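Local coordinates for protein 6-pyruvoyl tetrahydropterin synthase (Plasmodium falciparum, PDB 1Y13) that belongs to the 6-pyruvoyl tetrahydropterin synthase family, assembles as a hexamer and binds a zinc ion and biopterin, at residues A36-Y41 against E46-H51. Residues are numbered along the deposited sequence; the frame is centred on the assembly and turned at random.
Sequences AHFIAY and ETLHGH. With ZN (zinc ion), chain D; BIO (biopterin), chain E.
Glu-46 OE2 lies between two groups. The backbone N of Ile-39 donates to it at 2.9 Å, on the anti side and 35° out of the carboxylate plane. O9 of biopterin is the second neighbour, 2.5 Å from the same OE2. The Glu-46 chain starts with CG between its backbone N and carbonyl carbon (chi1 70°) and is extended beyond CG, which brings the carboxylate across to Ile-39. Glu-46 N returns a bond to Ile-39 O, so backbone and side chain of the glutamate both hold Ile-39.

The zinc ion is bound by NE2 of three histidines: His-37 at 2.3 Å, His-49 at 2.1 Å and His-51 at 2.2 Å. O9 and O10 of biopterin chelate it as well. The His-37 and His-49 side chains run side by side from the same face of an antiparallel sheet. Their rings are oblique, with planes at 59°. His-51 meets His-37 rim to rim, and His-37 NE2 lies in the plane of the His-51 ring. Two backbone bonds between His-37 and His-49 fix the register of the strands.

The other nitrogens of the rings are held too. His-49 ND1 donates in its ring plane to Thr-47 O at 2.9 Å. Ser-133 bonds His-37 ND1, and Asn-52 of the second subunit bonds His-51 ND1. On the side of Ala-36, away from the metal, Leu-48 CD1 lies 4.1 Å from Ala-36 CB and also meets the edge of the Phe-38 ring. Ile-39 CD1 touches biopterin N5.

This is a three-histidine zinc site at a ligand pocket. The metal bond, and perhaps the nearby carboxylate, would probably polarise the O9 hydroxyl, and the second-shell bonds probably fix how the imidazoles are turned.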
loop_
_atom_site.group_PDB
_atom_site.type_symbol
_atom_site.label_atom_id
_atom_site.label_comp_id
_atom_site.label_asym_id
_atom_site.label_seq_id
_atom_site.Cartn_x
_atom_site.Cartn_y
_atom_site.Cartn_z
ATOM N N ALA A 36 8.025 4.206 -22.825
ATOM C CA ALA A 36 8.504 5.546 -23.029
ATOM C C ALA A 36 7.456 6.358 -23.798
ATOM O O ALA A 36 6.646 5.792 -24.543
ATOM C CB ALA A 36 9.860 5.532 -23.786
ATOM N N HIS A 37 7.472 7.677 -23.626
ATOM C CA HIS A 37 6.560 8.550 -24.364
ATOM C C HIS A 37 6.966 10.008 -24.147
ATOM O O HIS A 37 7.817 10.307 -23.299
ATOM C CB HIS A 37 5.094 8.326 -23.900
ATOM C CG HIS A 37 4.689 9.171 -22.726
ATOM N ND1 HIS A 37 3.636 10.063 -22.777
ATOM C CD2 HIS A 37 5.187 9.253 -21.468
ATOM C CE1 HIS A 37 3.497 10.651 -21.601
ATOM N NE2 HIS A 37 4.424 10.177 -20.786
ATOM N N PHE A 38 6.356 10.909 -24.902
ATOM C CA PHE A 38 6.350 12.301 -24.513
ATOM C C PHE A 38 5.052 12.903 -24.987
ATOM O O PHE A 38 4.529 12.524 -26.031
ATOM C CB PHE A 38 7.598 13.066 -25.017
ATOM C CG PHE A 38 7.741 13.107 -26.519
ATOM C CD1 PHE A 38 7.116 14.089 -27.253
ATOM C CD2 PHE A 38 8.514 12.159 -27.191
ATOM C CE1 PHE A 38 7.249 14.129 -28.655
ATOM C CE2 PHE A 38 8.661 12.193 -28.563
ATOM C CZ PHE A 38 8.018 13.164 -29.303
ATOM N N ILE A 39 4.505 13.810 -24.193
ATOM C CA ILE A 39 3.332 14.560 -24.614
ATOM C C ILE A 39 3.673 15.730 -25.538
ATOM O O ILE A 39 4.648 16.437 -25.342
ATOM C CB ILE A 39 2.479 14.944 -23.400
ATOM C CG1 ILE A 39 1.582 13.745 -23.061
ATOM C CG2 ILE A 39 1.651 16.184 -23.698
ATOM C CD1 ILE A 39 1.219 13.635 -21.615
ATOM N N ALA A 40 2.884 15.876 -26.600
ATOM C CA ALA A 40 3.020 17.017 -27.481
ATOM C C ALA A 40 1.626 17.466 -27.907
ATOM O O ALA A 40 0.837 16.655 -28.358
ATOM C CB ALA A 40 3.883 16.641 -28.676
ATOM N N TYR A 41 1.314 18.742 -27.697
ATOM C CA TYR A 41 0.074 19.350 -28.177
ATOM C C TYR A 41 0.410 20.756 -28.668
ATOM O O TYR A 41 1.591 21.125 -28.681
ATOM C CB TYR A 41 -1.010 19.339 -27.103
ATOM C CG TYR A 41 -0.649 19.962 -25.763
ATOM C CD1 TYR A 41 -0.784 21.340 -25.550
ATOM C CD2 TYR A 41 -0.229 19.168 -24.696
ATOM C CE1 TYR A 41 -0.479 21.912 -24.330
ATOM C CE2 TYR A 41 0.069 19.723 -23.463
ATOM C CZ TYR A 41 -0.053 21.095 -23.288
ATOM O OH TYR A 41 0.241 21.659 -22.066
ATOM N N GLU A 46 7.220 18.073 -24.426
ATOM C CA GLU A 46 8.103 17.767 -23.293
ATOM C C GLU A 46 9.168 16.760 -23.738
ATOM O O GLU A 46 9.036 16.133 -24.793
ATOM C CB GLU A 46 7.321 17.227 -22.079
ATOM C CG GLU A 46 6.754 15.830 -22.302
ATOM C CD GLU A 46 5.735 15.377 -21.249
ATOM O OE1 GLU A 46 5.504 16.091 -20.246
ATOM O OE2 GLU A 46 5.161 14.284 -21.438
ATOM N N THR A 47 10.204 16.605 -22.922
ATOM C CA THR A 47 11.281 15.655 -23.215
ATOM C C THR A 47 10.820 14.198 -23.048
ATOM O O THR A 47 9.900 13.897 -22.278
ATOM C CB THR A 47 12.531 15.899 -22.332
ATOM O OG1 THR A 47 12.153 15.815 -20.969
ATOM C CG2 THR A 47 13.126 17.281 -22.572
ATOM N N LEU A 48 11.433 13.308 -23.826
ATOM C CA LEU A 48 11.274 11.859 -23.674
ATOM C C LEU A 48 11.464 11.415 -22.231
ATOM O O LEU A 48 12.405 11.839 -21.559
ATOM C CB LEU A 48 12.299 11.153 -24.547
ATOM C CG LEU A 48 12.248 9.629 -24.641
ATOM C CD1 LEU A 48 10.964 9.196 -25.352
ATOM C CD2 LEU A 48 13.474 9.172 -25.406
ATOM N N HIS A 49 10.546 10.596 -21.742
ATOM C CA HIS A 49 10.677 9.959 -20.440
ATOM C C HIS A 49 9.824 8.681 -20.466
ATOM O O HIS A 49 9.514 8.183 -21.536
ATOM C CB HIS A 49 10.267 10.903 -19.305
ATOM C CG HIS A 49 8.850 11.358 -19.401
ATOM N ND1 HIS A 49 8.411 12.197 -20.403
ATOM C CD2 HIS A 49 7.763 11.055 -18.654
ATOM C CE1 HIS A 49 7.113 12.401 -20.261
ATOM N NE2 HIS A 49 6.695 11.716 -19.210
ATOM N N GLY A 50 9.467 8.144 -19.308
ATOM C CA GLY A 50 8.709 6.911 -19.272
ATOM C C GLY A 50 7.958 6.696 -17.989
ATOM O O GLY A 50 8.116 7.453 -17.046
ATOM N N HIS A 51 7.141 5.648 -17.966
ATOM C CA HIS A 51 6.294 5.307 -16.835
ATOM C C HIS A 51 6.061 3.806 -16.735
ATOM O O HIS A 51 6.101 3.098 -17.732
ATOM C CB HIS A 51 4.921 5.982 -16.967
ATOM C CG HIS A 51 4.993 7.466 -16.992
ATOM N ND1 HIS A 51 5.367 8.201 -15.891
ATOM C CD2 HIS A 51 4.759 8.357 -17.986
ATOM C CE1 HIS A 51 5.363 9.485 -16.204
ATOM N NE2 HIS A 51 5.011 9.602 -17.470
HETATM ZN ZN ZN D . 4.630 11.353 -18.828
HETATM N N1 BIO E . -1.833 15.226 -17.222
HETATM N N2 BIO E . -4.091 14.674 -17.296
HETATM C C2 BIO E . -2.798 14.362 -17.592
HETATM N N3 BIO E . -2.440 13.229 -18.235
HETATM C C4A BIO E . -0.070 13.756 -18.201
HETATM C C8A BIO E . -0.517 14.979 -17.502
HETATM N N8 BIO E . 0.434 15.878 -17.134
HETATM C C7 BIO E . 1.751 15.689 -17.378
HETATM C C6 BIO E . 2.187 14.544 -18.011
HETATM N N5 BIO E . 1.264 13.625 -18.408
HETATM C C9 BIO E . 3.660 14.320 -18.289
HETATM O O9 BIO E . 3.891 13.478 -19.482
HETATM C C10 BIO E . 4.459 13.745 -17.070
HETATM O O10 BIO E . 4.530 12.307 -17.131
HETATM C C11 BIO E . 3.962 14.143 -15.668
#